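Local coordinates for protein myosin-I heavy chain (Dictyostelium discoideum, PDB 5EJR) that is the tail MyTH4-FERM part of a class VII actin-based motor that acts in the early steps of phagocytosis and in adhesion, at residues A[47-50]-A[51-55]; A[82-86]-A[87-91]; A[167-170]-A[171-174]; A[362-366]-A[367-371]. All coordinates share one frame; numbering follows the deposited sequence.

Contact 1 of 4, residues A[47-50]-A[51-55]; sequences DPIK and ESLIE
K50 and E51 are neighbours in sequence and form a salt bridge, NZ of K50 standing 2.9 Å from OE1 of E51. The two side chains run alongside each other and point the same way. The ammonium group comes from above the carboxylate, 66° out of its plane. The last torsion of K50 (chi4 78°) bends an otherwise extended chain and turns NZ back toward E51. OE2 of E51 has a second partner, a salt bridge to R19 of helix 15-25. A glutamine in place of E51 would probably lose the charge pairing and leave K50 and R19 without their shared anion. Further along, OG of S52 donates to the backbone O of I54 at 2.7 Å and also bonds R15.

Packing begins at I49. Its CD1 lies 3.2 Å from the backbone O of E51. The same methyl meets CD2 of L53 at 4.0 Å, and the two side chains cross at about a right angle. I49 also touches F68 of helix 58-75 and Q110 and R113 of helix 104-113. Residues 47-55, an irregular part of the MyTH4 domain between helices 15-25 and 58-75, thus lie against several helices. One carboxylate between a lysine and an arginine probably stays ionised, and it ties this linker to helix 15-25.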
ATOM      1  N   ASP A  47      14.038  24.145  24.205  1.00 56.28           N
ATOM      2  CA  ASP A  47      14.058  25.142  23.135  1.00 56.44           C
ATOM      3  C   ASP A  47      14.499  24.577  21.784  1.00 59.09           C
ATOM      4  O   ASP A  47      15.421  23.755  21.747  1.00 58.07           O
ATOM      5  CB  ASP A  47      14.958  26.335  23.522  1.00 59.47           C
ATOM      6  CG  ASP A  47      14.467  27.154  24.709  1.00 76.48           C
ATOM      7  OD1 ASP A  47      13.231  27.171  24.955  1.00 78.13           O
ATOM      8  OD2 ASP A  47      15.309  27.806  25.371  1.00 82.74           O
ATOM      9  N   PRO A  48      13.887  25.038  20.660  1.00 55.26           N
ATOM     10  CA  PRO A  48      14.313  24.550  19.337  1.00 54.07           C
ATOM     11  C   PRO A  48      15.696  25.071  18.967  1.00 59.16           C
ATOM     12  O   PRO A  48      15.947  26.265  19.126  1.00 60.07           O
ATOM     13  CB  PRO A  48      13.240  25.102  18.382  1.00 55.29           C
ATOM     14  CG  PRO A  48      12.145  25.652  19.250  1.00 60.33           C
ATOM     15  CD  PRO A  48      12.800  26.032  20.535  1.00 57.13           C
ATOM     16  N   ILE A  49      16.595  24.176  18.489  1.00 55.31           N
ATOM     17  CA  ILE A  49      17.963  24.512  18.081  1.00 55.57           C
ATOM     18  C   ILE A  49      17.967  25.535  16.919  1.00 61.25           C
ATOM     19  O   ILE A  49      17.133  25.457  16.008  1.00 60.58           O
ATOM     20  CB  ILE A  49      18.862  23.269  17.802  1.00 57.37           C
ATOM     21  CG1 ILE A  49      18.349  22.426  16.594  1.00 55.85           C
ATOM     22  CG2 ILE A  49      19.039  22.428  19.082  1.00 58.16           C
ATOM     23  CD1 ILE A  49      19.298  21.360  16.013  1.00 51.08           C
ATOM     24  N   LYS A  50      18.884  26.518  17.007  1.00 59.06           N
ATOM     25  CA  LYS A  50      19.052  27.645  16.076  1.00 59.47           C
ATOM     26  C   LYS A  50      19.928  27.320  14.854  1.00 62.40           C
ATOM     27  O   LYS A  50      19.945  28.079  13.884  1.00 63.08           O
ATOM     28  CB  LYS A  50      19.580  28.888  16.832  1.00 63.54           C
ATOM     29  CG  LYS A  50      20.983  28.722  17.434  1.00 82.51           C
ATOM     30  CD  LYS A  50      21.476  29.982  18.146  1.00 94.64           C
ATOM     31  CE  LYS A  50      22.924  29.876  18.579  1.00102.74           C
ATOM     32  NZ  LYS A  50      23.868  30.098  17.449  1.00108.76           N
ATOM     33  N   GLU A  51      20.648  26.196  14.922  1.00 57.11           N
ATOM     34  CA  GLU A  51      21.561  25.673  13.900  1.00 55.21           C
ATOM     35  C   GLU A  51      21.684  24.155  14.079  1.00 55.13           C
ATOM     36  O   GLU A  51      21.440  23.656  15.179  1.00 54.26           O
ATOM     37  CB  GLU A  51      22.952  26.332  14.025  1.00 56.97           C
ATOM     38  CG  GLU A  51      23.586  26.215  15.404  1.00 69.00           C
ATOM     39  CD  GLU A  51      24.775  27.111  15.691  1.00 88.39           C
ATOM     40  OE1 GLU A  51      24.739  28.303  15.304  1.00 87.27           O
ATOM     41  OE2 GLU A  51      25.720  26.634  16.361  1.00 76.36           O
ATOM     42  N   SER A  52      22.108  23.430  13.029  1.00 49.55           N
ATOM     43  CA  SER A  52      22.284  21.977  13.090  1.00 48.22           C
ATOM     44  C   SER A  52      23.346  21.579  14.123  1.00 51.36           C
ATOM     45  O   SER A  52      24.219  22.389  14.432  1.00 50.32           O
ATOM     46  CB  SER A  52      22.657  21.425  11.719  1.00 49.60           C
ATOM     47  OG  SER A  52      23.941  21.840  11.289  1.00 55.07           O
ATOM     48  N   LEU A  53      23.265  20.335  14.651  1.00 46.48           N
ATOM     49  CA  LEU A  53      24.220  19.794  15.628  1.00 45.38           C
ATOM     50  C   LEU A  53      25.564  19.510  14.959  1.00 49.42           C
ATOM     51  O   LEU A  53      26.616  19.770  15.547  1.00 50.31           O
ATOM     52  CB  LEU A  53      23.696  18.499  16.299  1.00 44.32           C
ATOM     53  CG  LEU A  53      22.341  18.525  17.016  1.00 47.98           C
ATOM     54  CD1 LEU A  53      22.066  17.178  17.663  1.00 46.70           C
ATOM     55  CD2 LEU A  53      22.278  19.617  18.093  1.00 51.01           C
ATOM     56  N   ILE A  54      25.529  18.956  13.746  1.00 44.84           N
ATOM     57  CA  ILE A  54      26.745  18.644  12.993  1.00 44.36           C
ATOM     58  C   ILE A  54      27.101  19.843  12.108  1.00 49.30           C
ATOM     59  O   ILE A  54      26.205  20.484  11.553  1.00 46.92           O
ATOM     60  CB  ILE A  54      26.579  17.314  12.193  1.00 45.92           C
ATOM     61  CG1 ILE A  54      26.503  16.106  13.152  1.00 45.82           C
ATOM     62  CG2 ILE A  54      27.689  17.104  11.137  1.00 45.32           C
ATOM     63  CD1 ILE A  54      25.803  14.872  12.575  1.00 50.87           C
ATOM     64  N   GLU A  55      28.404  20.158  11.999  1.00 47.92           N
ATOM     65  CA  GLU A  55      28.847  21.240  11.131  1.00 48.99           C
ATOM     66  C   GLU A  55      28.711  20.729   9.704  1.00 56.15           C
ATOM     67  O   GLU A  55      29.306  19.701   9.343  1.00 56.91           O
ATOM     68  CB  GLU A  55      30.296  21.663  11.426  1.00 51.04           C
ATOM     69  CG  GLU A  55      30.717  22.914  10.665  1.00 64.35           C
ATOM     70  CD  GLU A  55      32.164  23.321  10.856  1.00 82.67           C
ATOM     71  OE1 GLU A  55      32.432  24.117  11.785  1.00 87.19           O
ATOM     72  OE2 GLU A  55      33.031  22.844  10.088  1.00 72.57           O
TER

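Contact 2 of 4, residues A[82-86]-A[87-91]; sequences KGQTA and SLVIQ
T85 and A86 give their carbonyl groups to the first turn of helix 86-99, V89 N bonding T85 O at 2.9 Å and I90 N bonding A86 O at 3.1 Å with an N-H...O angle of 170°. T85 is the N-cap residue, but its side chain makes no capping bond. Its hydroxyl is turned away from the backbone N (chi1 -173°), which puts the methyl CG2, not OG1, against S87 and L88. CG2 lies 3.7 Å from CB of L88 and 3.4 Å from OG of S87. The hydroxyl OG1 instead meets a water at 3.3 Å. That water accepts from S87 N at 3.0 Å and so links the cap residue to the helix start.

The side chains of T85 and L88 cross at about a right angle, and both methyls of L88 lie near CG2 of T85. An alanine at L88 would remove these methyls and is likely to leave the T85 methyl less covered. CG2 of V89 rests 3.3 Å from T85 O, beside the backbone bond.

OG of S87 bonds the carboxylate of E282 in helix 274-283, and Q91 reaches the same group. S87 and I90 touch I197 of helix 194-205. A86 and I90 pack on W74 of helix 58-75, while I90 also meets L130 and F133 of helix 121-137.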
ATOM      1  N   LYS A  82      -2.964  22.890  13.505  1.00 55.63           N
ATOM      2  CA  LYS A  82      -4.342  22.524  13.157  1.00 55.58           C
ATOM      3  C   LYS A  82      -4.499  21.329  12.173  1.00 59.32           C
ATOM      4  O   LYS A  82      -5.239  20.383  12.475  1.00 58.64           O
ATOM      5  CB  LYS A  82      -5.099  23.768  12.633  1.00 57.87           C
ATOM      6  CG  LYS A  82      -6.595  23.574  12.361  1.00 67.67           C
ATOM      7  CD  LYS A  82      -7.447  23.563  13.630  1.00 74.25           C
ATOM      8  CE  LYS A  82      -8.735  24.338  13.467  1.00 79.22           C
ATOM      9  NZ  LYS A  82      -9.686  23.691  12.524  1.00 79.00           N
ATOM     10  N   GLY A  83      -3.823  21.391  11.028  1.00 55.53           N
ATOM     11  CA  GLY A  83      -3.933  20.348  10.014  1.00 54.86           C
ATOM     12  C   GLY A  83      -2.839  19.299  10.020  1.00 58.36           C
ATOM     13  O   GLY A  83      -2.404  18.867   8.947  1.00 58.88           O
ATOM     14  N   GLN A  84      -2.385  18.872  11.219  1.00 52.57           N
ATOM     15  CA  GLN A  84      -1.323  17.870  11.342  1.00 50.25           C
ATOM     16  C   GLN A  84      -1.567  16.873  12.486  1.00 50.45           C
ATOM     17  O   GLN A  84      -2.349  17.143  13.405  1.00 50.30           O
ATOM     18  CB  GLN A  84       0.057  18.545  11.506  1.00 52.05           C
ATOM     19  CG  GLN A  84       0.658  19.190  10.260  1.00 67.80           C
ATOM     20  CD  GLN A  84       1.084  18.179   9.222  1.00 78.76           C
ATOM     21  OE1 GLN A  84       0.351  17.893   8.272  1.00 66.54           O
ATOM     22  NE2 GLN A  84       2.287  17.639   9.369  1.00 71.70           N
ATOM     23  N   THR A  85      -0.877  15.725  12.426  1.00 43.96           N
ATOM     24  CA  THR A  85      -0.944  14.668  13.441  1.00 43.44           C
ATOM     25  C   THR A  85       0.446  14.068  13.667  1.00 44.86           C
ATOM     26  O   THR A  85       1.339  14.279  12.841  1.00 43.47           O
ATOM     27  CB  THR A  85      -2.018  13.605  13.089  1.00 53.00           C
ATOM     28  OG1 THR A  85      -2.138  12.695  14.186  1.00 63.06           O
ATOM     29  CG2 THR A  85      -1.692  12.824  11.835  1.00 46.02           C
ATOM     30  N   ALA A  86       0.623  13.314  14.772  1.00 41.66           N
ATOM     31  CA  ALA A  86       1.892  12.660  15.110  1.00 40.85           C
ATOM     32  C   ALA A  86       2.411  11.725  13.992  1.00 41.07           C
ATOM     33  O   ALA A  86       3.616  11.727  13.720  1.00 38.38           O
ATOM     34  CB  ALA A  86       1.757  11.896  16.416  1.00 42.02           C
ATOM     35  N   SER A  87       1.508  10.938  13.337  1.00 37.26           N
ATOM     36  CA  SER A  87       1.930  10.035  12.256  1.00 36.32           C
ATOM     37  C   SER A  87       2.457  10.824  11.062  1.00 38.98           C
ATOM     38  O   SER A  87       3.510  10.486  10.516  1.00 37.85           O
ATOM     39  CB  SER A  87       0.810   9.084  11.846  1.00 40.36           C
ATOM     40  OG  SER A  87      -0.334   9.769  11.368  1.00 50.03           O
ATOM     41  N   LEU A  88       1.754  11.908  10.713  1.00 37.13           N
ATOM     42  CA  LEU A  88       2.091  12.853   9.640  1.00 36.37           C
ATOM     43  C   LEU A  88       3.431  13.539   9.936  1.00 37.98           C
ATOM     44  O   LEU A  88       4.238  13.719   9.024  1.00 36.27           O
ATOM     45  CB  LEU A  88       0.973  13.899   9.512  1.00 37.05           C
ATOM     46  CG  LEU A  88       0.005  13.781   8.318  1.00 42.51           C
ATOM     47  CD1 LEU A  88      -0.587  12.386   8.185  1.00 42.61           C
ATOM     48  CD2 LEU A  88      -1.119  14.810   8.421  1.00 45.22           C
ATOM     49  N   VAL A  89       3.706  13.831  11.229  1.00 34.68           N
ATOM     50  CA  VAL A  89       4.957  14.483  11.652  1.00 34.50           C
ATOM     51  C   VAL A  89       6.151  13.546  11.467  1.00 35.53           C
ATOM     52  O   VAL A  89       7.129  13.937  10.830  1.00 34.77           O
ATOM     53  CB  VAL A  89       4.847  15.089  13.082  1.00 39.26           C
ATOM     54  CG1 VAL A  89       6.219  15.448  13.649  1.00 39.88           C
ATOM     55  CG2 VAL A  89       3.940  16.312  13.080  1.00 39.16           C
ATOM     56  N   ILE A  90       6.063  12.302  11.973  1.00 31.24           N
ATOM     57  CA  ILE A  90       7.147  11.328  11.816  1.00 29.90           C
ATOM     58  C   ILE A  90       7.322  10.921  10.328  1.00 32.98           C
ATOM     59  O   ILE A  90       8.450  10.696   9.914  1.00 34.19           O
ATOM     60  CB  ILE A  90       7.003  10.117  12.783  1.00 32.19           C
ATOM     61  CG1 ILE A  90       8.297   9.262  12.816  1.00 32.88           C
ATOM     62  CG2 ILE A  90       5.751   9.282  12.491  1.00 30.19           C
ATOM     63  CD1 ILE A  90       8.415   8.293  14.060  1.00 34.35           C
ATOM     64  N   GLN A  91       6.232  10.867   9.526  1.00 28.79           N
ATOM     65  CA  GLN A  91       6.345  10.570   8.088  1.00 29.31           C
ATOM     66  C   GLN A  91       7.217  11.640   7.386  1.00 33.67           C
ATOM     67  O   GLN A  91       8.066  11.288   6.572  1.00 33.44           O
ATOM     68  CB  GLN A  91       4.965  10.489   7.437  1.00 30.28           C
ATOM     69  CG  GLN A  91       4.337   9.106   7.589  1.00 39.14           C
ATOM     70  CD  GLN A  91       2.842   9.167   7.472  1.00 50.91           C
ATOM     71  OE1 GLN A  91       2.276   9.918   6.672  1.00 48.67           O
ATOM     72  NE2 GLN A  91       2.162   8.403   8.295  1.00 38.20           N
TER
HETATM   73  O   HOH W   1      -0.908   9.689  14.584  1.00 46.81           O

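Contact 3 of 4, residues A[167-170]-A[171-174]; sequences ASLI and AVCI
Helix 164-178 of the MyTH4 domain carries this contact, two successive turns joined by the i to i+4 pattern. A171 N bonds A167 O at 3.0 Å, and V172 N bonds S168 O at the same length, 3.0 Å. I174 N bonds I170 O with an N-H...O angle of 160°. The bond from C173 N to L169 O is weak at 3.3 Å.

I170 and I174 meet at a slant on one flank, CG2 of I170 lying 3.8 Å from CD1 of I174. CG2 of I170 is swung away from its backbone N and CG1 sits beside that N (chi1 -67°), which leaves CG2 to face the next turn. CD1 of I174 also rests 3.5 Å from I170 O. This flank packs against helix 142-159: both isoleucines touch L152, and I170 also touches N156.

The MyTH4 domain is a helical bundle, and here the helix meets three of its other members. L169 and I170 both lie on F128 of helix 121-137, where C173 touches I131, and L169 also reaches F200 and L204 of helix 194-205.

V172 brings CG1 to 3.1 Å from L169 O, a close approach of a methyl to a carbonyl. The same CG1 faces CD1 of L169 at 4.3 Å. OG of S168 bonds the backbone O of Q165, one turn back. CB of A171 lies near the carbonyl oxygens of A167 and S168.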
ATOM      1  N   ALA A 167      14.030  -0.669  28.151  1.00 46.49           N
ATOM      2  CA  ALA A 167      15.238  -1.406  27.766  1.00 45.85           C
ATOM      3  C   ALA A 167      14.971  -2.323  26.581  1.00 46.71           C
ATOM      4  O   ALA A 167      15.884  -2.567  25.799  1.00 45.55           O
ATOM      5  CB  ALA A 167      15.761  -2.222  28.938  1.00 47.72           C
ATOM      6  N   SER A 168      13.732  -2.847  26.453  1.00 41.38           N
ATOM      7  CA  SER A 168      13.361  -3.735  25.357  1.00 40.06           C
ATOM      8  C   SER A 168      13.213  -2.922  24.068  1.00 41.89           C
ATOM      9  O   SER A 168      13.545  -3.417  22.991  1.00 41.78           O
ATOM     10  CB  SER A 168      12.096  -4.527  25.687  1.00 44.22           C
ATOM     11  OG  SER A 168      10.903  -3.765  25.596  1.00 50.58           O
ATOM     12  N   LEU A 169      12.768  -1.659  24.206  1.00 37.14           N
ATOM     13  CA  LEU A 169      12.618  -0.688  23.130  1.00 35.80           C
ATOM     14  C   LEU A 169      13.993  -0.277  22.585  1.00 37.54           C
ATOM     15  O   LEU A 169      14.125  -0.116  21.377  1.00 35.87           O
ATOM     16  CB  LEU A 169      11.810   0.529  23.616  1.00 35.74           C
ATOM     17  CG  LEU A 169      11.726   1.795  22.725  1.00 39.31           C
ATOM     18  CD1 LEU A 169      11.234   1.482  21.281  1.00 38.85           C
ATOM     19  CD2 LEU A 169      10.801   2.803  23.347  1.00 39.82           C
ATOM     20  N   ILE A 170      14.998  -0.097  23.463  1.00 34.70           N
ATOM     21  CA  ILE A 170      16.361   0.254  23.053  1.00 34.82           C
ATOM     22  C   ILE A 170      17.000  -0.982  22.422  1.00 40.89           C
ATOM     23  O   ILE A 170      17.732  -0.861  21.429  1.00 40.34           O
ATOM     24  CB  ILE A 170      17.214   0.830  24.220  1.00 38.33           C
ATOM     25  CG1 ILE A 170      16.680   2.206  24.688  1.00 38.24           C
ATOM     26  CG2 ILE A 170      18.701   0.923  23.827  1.00 39.76           C
ATOM     27  CD1 ILE A 170      17.319   2.747  26.091  1.00 36.99           C
ATOM     28  N   ALA A 171      16.725  -2.171  22.995  1.00 38.06           N
ATOM     29  CA  ALA A 171      17.254  -3.418  22.446  1.00 38.58           C
ATOM     30  C   ALA A 171      16.709  -3.696  21.019  1.00 40.51           C
ATOM     31  O   ALA A 171      17.441  -4.278  20.215  1.00 41.05           O
ATOM     32  CB  ALA A 171      16.945  -4.584  23.371  1.00 40.16           C
ATOM     33  N   VAL A 172      15.454  -3.271  20.702  1.00 35.02           N
ATOM     34  CA  VAL A 172      14.901  -3.479  19.347  1.00 34.52           C
ATOM     35  C   VAL A 172      15.600  -2.514  18.360  1.00 37.99           C
ATOM     36  O   VAL A 172      15.946  -2.941  17.256  1.00 37.10           O
ATOM     37  CB  VAL A 172      13.340  -3.503  19.229  1.00 38.01           C
ATOM     38  CG1 VAL A 172      12.691  -2.149  19.498  1.00 37.94           C
ATOM     39  CG2 VAL A 172      12.887  -4.064  17.880  1.00 36.92           C
ATOM     40  N   CYS A 173      15.918  -1.267  18.811  1.00 33.49           N
ATOM     41  CA  CYS A 173      16.670  -0.292  18.011  1.00 32.79           C
ATOM     42  C   CYS A 173      18.006  -0.879  17.619  1.00 36.97           C
ATOM     43  O   CYS A 173      18.377  -0.806  16.448  1.00 35.90           O
ATOM     44  CB  CYS A 173      16.851   1.020  18.766  1.00 33.69           C
ATOM     45  SG  CYS A 173      15.313   1.910  19.068  1.00 37.10           S
ATOM     46  N   ILE A 174      18.708  -1.492  18.593  1.00 35.23           N
ATOM     47  CA  ILE A 174      20.015  -2.138  18.414  1.00 36.94           C
ATOM     48  C   ILE A 174      19.888  -3.294  17.411  1.00 44.47           C
ATOM     49  O   ILE A 174      20.758  -3.438  16.552  1.00 43.36           O
ATOM     50  CB  ILE A 174      20.595  -2.600  19.791  1.00 40.30           C
ATOM     51  CG1 ILE A 174      20.909  -1.379  20.694  1.00 40.34           C
ATOM     52  CG2 ILE A 174      21.834  -3.518  19.633  1.00 41.66           C
ATOM     53  CD1 ILE A 174      20.989  -1.682  22.232  1.00 37.39           C
TER

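Contact 4 of 4, residues A[362-366]-A[367-371]; sequences LVLTK and EVVRQ
V363 sends its backbone O toward CG2 of V368, 4.1 Å away, where the loop runs up to helix 366-370. L364 comes next and supplies the main apolar touch. Its CD1 lies 3.8 Å from CG1 of V368, and the two side chains cross at about a right angle. The same methyl is 4.4 Å from CG2 of V369. L364 and V368 both pack on I352 of helix 341-355, so the three form one apolar patch.

T365 is the N-cap residue. With chi1 at 68° its hydroxyl is turned toward the start of the helix, and OG1 accepts from V368 N at 3.2 Å with an N-H...O angle of 152°. V368 N also has a weak bond to T365 O. That carbonyl takes its stronger bond from V369 N at 3.1 Å. OG1 further touches CG2 of V368. E367 folds back at chi2, bringing OE1 to 3.6 Å from OG1 of T365. A carboxylate at this end of a helix would probably be favoured by the helix dipole.

K366 opens the helix. Its backbone O accepts from R370 N at 3.0 Å. CG of R370 lies against that same carbonyl. NH2 of R370 forms a salt bridge with D375. K366 and R370 both touch I383 of helix 383-394, and V369 packs on I387 of that helix.

The bond from V368 N to the T365 hydroxyl is a classic N-cap bond, from the third residue of the helix to the N-cap side chain. Here it begins a short helix in the helical central lobe of the FERM domain.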
ATOM      1  N   LEU A 362     -42.017 -19.959  -8.094  1.00 40.00           N
ATOM      2  CA  LEU A 362     -41.620 -18.591  -8.411  1.00 37.35           C
ATOM      3  C   LEU A 362     -42.753 -17.587  -8.623  1.00 35.49           C
ATOM      4  O   LEU A 362     -43.577 -17.733  -9.523  1.00 36.13           O
ATOM      5  CB  LEU A 362     -40.677 -18.543  -9.616  1.00 37.19           C
ATOM      6  CG  LEU A 362     -40.112 -17.147  -9.948  1.00 42.20           C
ATOM      7  CD1 LEU A 362     -39.060 -16.683  -8.906  1.00 41.76           C
ATOM      8  CD2 LEU A 362     -39.607 -17.088 -11.357  1.00 42.87           C
ATOM      9  N   VAL A 363     -42.755 -16.538  -7.811  1.00 26.48           N
ATOM     10  CA  VAL A 363     -43.670 -15.422  -8.004  1.00 24.61           C
ATOM     11  C   VAL A 363     -42.743 -14.245  -8.374  1.00 25.47           C
ATOM     12  O   VAL A 363     -41.982 -13.784  -7.529  1.00 21.72           O
ATOM     13  CB  VAL A 363     -44.584 -15.156  -6.792  1.00 28.92           C
ATOM     14  CG1 VAL A 363     -45.491 -13.963  -7.045  1.00 29.20           C
ATOM     15  CG2 VAL A 363     -45.414 -16.394  -6.454  1.00 29.36           C
ATOM     16  N   LEU A 364     -42.757 -13.823  -9.650  1.00 20.91           N
ATOM     17  CA  LEU A 364     -41.887 -12.761 -10.139  1.00 21.03           C
ATOM     18  C   LEU A 364     -42.429 -11.381  -9.765  1.00 25.14           C
ATOM     19  O   LEU A 364     -43.602 -11.089  -9.998  1.00 25.78           O
ATOM     20  CB  LEU A 364     -41.717 -12.912 -11.661  1.00 21.63           C
ATOM     21  CG  LEU A 364     -40.630 -12.138 -12.373  1.00 27.45           C
ATOM     22  CD1 LEU A 364     -39.231 -12.370 -11.743  1.00 27.41           C
ATOM     23  CD2 LEU A 364     -40.632 -12.488 -13.853  1.00 26.88           C
ATOM     24  N   THR A 365     -41.590 -10.546  -9.148  1.00 19.96           N
ATOM     25  CA  THR A 365     -42.006  -9.210  -8.683  1.00 19.64           C
ATOM     26  C   THR A 365     -40.942  -8.196  -9.049  1.00 22.16           C
ATOM     27  O   THR A 365     -39.843  -8.590  -9.473  1.00 19.85           O
ATOM     28  CB  THR A 365     -42.217  -9.226  -7.137  1.00 29.06           C
ATOM     29  OG1 THR A 365     -40.969  -9.399  -6.456  1.00 20.20           O
ATOM     30  CG2 THR A 365     -43.232 -10.271  -6.666  1.00 27.93           C
ATOM     31  N   LYS A 366     -41.236  -6.890  -8.823  1.00 20.44           N
ATOM     32  CA  LYS A 366     -40.301  -5.797  -9.031  1.00 19.25           C
ATOM     33  C   LYS A 366     -39.103  -6.044  -8.143  1.00 21.98           C
ATOM     34  O   LYS A 366     -37.981  -5.880  -8.598  1.00 20.40           O
ATOM     35  CB  LYS A 366     -40.923  -4.443  -8.638  1.00 23.24           C
ATOM     36  CG  LYS A 366     -41.945  -3.925  -9.630  1.00 35.39           C
ATOM     37  CD  LYS A 366     -42.594  -2.637  -9.131  1.00 37.06           C
ATOM     38  CE  LYS A 366     -43.623  -2.115 -10.112  1.00 40.27           C
ATOM     39  NZ  LYS A 366     -44.088  -0.746  -9.742  1.00 48.48           N
ATOM     40  N   GLU A 367     -39.344  -6.484  -6.889  1.00 18.87           N
ATOM     41  CA  GLU A 367     -38.303  -6.724  -5.897  1.00 20.28           C
ATOM     42  C   GLU A 367     -37.335  -7.834  -6.341  1.00 22.21           C
ATOM     43  O   GLU A 367     -36.128  -7.700  -6.141  1.00 21.39           O
ATOM     44  CB  GLU A 367     -38.915  -6.976  -4.504  1.00 23.02           C
ATOM     45  CG  GLU A 367     -39.693  -5.783  -3.925  1.00 35.66           C
ATOM     46  CD  GLU A 367     -40.972  -5.296  -4.610  1.00 60.06           C
ATOM     47  OE1 GLU A 367     -41.718  -6.123  -5.196  1.00 32.52           O
ATOM     48  OE2 GLU A 367     -41.221  -4.069  -4.561  1.00 45.81           O
ATOM     49  N   VAL A 368     -37.847  -8.878  -7.013  1.00 17.22           N
ATOM     50  CA  VAL A 368     -37.003  -9.959  -7.550  1.00 15.07           C
ATOM     51  C   VAL A 368     -36.137  -9.416  -8.703  1.00 17.37           C
ATOM     52  O   VAL A 368     -34.939  -9.707  -8.739  1.00 14.55           O
ATOM     53  CB  VAL A 368     -37.839 -11.215  -7.944  1.00 17.83           C
ATOM     54  CG1 VAL A 368     -36.986 -12.262  -8.662  1.00 15.80           C
ATOM     55  CG2 VAL A 368     -38.498 -11.834  -6.706  1.00 18.12           C
ATOM     56  N   VAL A 369     -36.726  -8.604  -9.607  1.00 15.02           N
ATOM     57  CA  VAL A 369     -36.010  -8.010 -10.755  1.00 15.36           C
ATOM     58  C   VAL A 369     -34.820  -7.146 -10.280  1.00 17.41           C
ATOM     59  O   VAL A 369     -33.720  -7.268 -10.837  1.00 15.57           O
ATOM     60  CB  VAL A 369     -36.940  -7.241 -11.730  1.00 18.60           C
ATOM     61  CG1 VAL A 369     -36.142  -6.474 -12.800  1.00 16.52           C
ATOM     62  CG2 VAL A 369     -37.941  -8.185 -12.373  1.00 18.28           C
ATOM     63  N   ARG A 370     -35.033  -6.341  -9.208  1.00 14.52           N
ATOM     64  CA  ARG A 370     -33.987  -5.493  -8.623  1.00 14.17           C
ATOM     65  C   ARG A 370     -32.814  -6.308  -8.028  1.00 18.13           C
ATOM     66  O   ARG A 370     -31.762  -5.752  -7.823  1.00 17.62           O
ATOM     67  CB  ARG A 370     -34.571  -4.591  -7.530  1.00 14.81           C
ATOM     68  CG  ARG A 370     -35.651  -3.640  -8.019  1.00 20.01           C
ATOM     69  CD  ARG A 370     -35.203  -2.731  -9.159  1.00 17.57           C
ATOM     70  NE  ARG A 370     -34.060  -1.875  -8.807  1.00 18.38           N
ATOM     71  CZ  ARG A 370     -34.122  -0.760  -8.086  1.00 22.64           C
ATOM     72  NH1 ARG A 370     -35.267  -0.377  -7.537  1.00 14.30           N
ATOM     73  NH2 ARG A 370     -33.036  -0.044  -7.875  1.00 19.56           N
ATOM     74  N   GLN A 371     -33.008  -7.588  -7.705  1.00 14.71           N
ATOM     75  CA  GLN A 371     -31.925  -8.409  -7.145  1.00 13.14           C
ATOM     76  C   GLN A 371     -30.990  -8.938  -8.249  1.00 17.59           C
ATOM     77  O   GLN A 371     -29.924  -9.500  -7.940  1.00 18.27           O
ATOM     78  CB  GLN A 371     -32.525  -9.599  -6.388  1.00 14.36           C
ATOM     79  CG  GLN A 371     -33.354  -9.243  -5.127  1.00 18.66           C
ATOM     80  CD  GLN A 371     -33.889 -10.520  -4.494  1.00 40.96           C
ATOM     81  OE1 GLN A 371     -34.791 -11.201  -5.019  1.00 31.35           O
ATOM     82  NE2 GLN A 371     -33.277 -10.929  -3.400  1.00 40.59           N
TER

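Contacts 1, 2 and 3 lie in the MyTH4 part, and contact 4 lies in the FERM part. Contacts 2 and 3 come nearest to each other, their closest atoms about 10 Å apart. Helices 121-137 and 194-205 touch both of them. Helix 58-75 touches both contact 1 and contact 2, whose centres are 22 Å apart. Contact 4 is remote: its centre is 73 Å from that of contact 1 and 51 Å from that of contact 2. Contacts 2 and 4 both show an N-terminal helix turn with a threonine at the N-cap, but only in contact 4 does the threonine side chain make the capping bond.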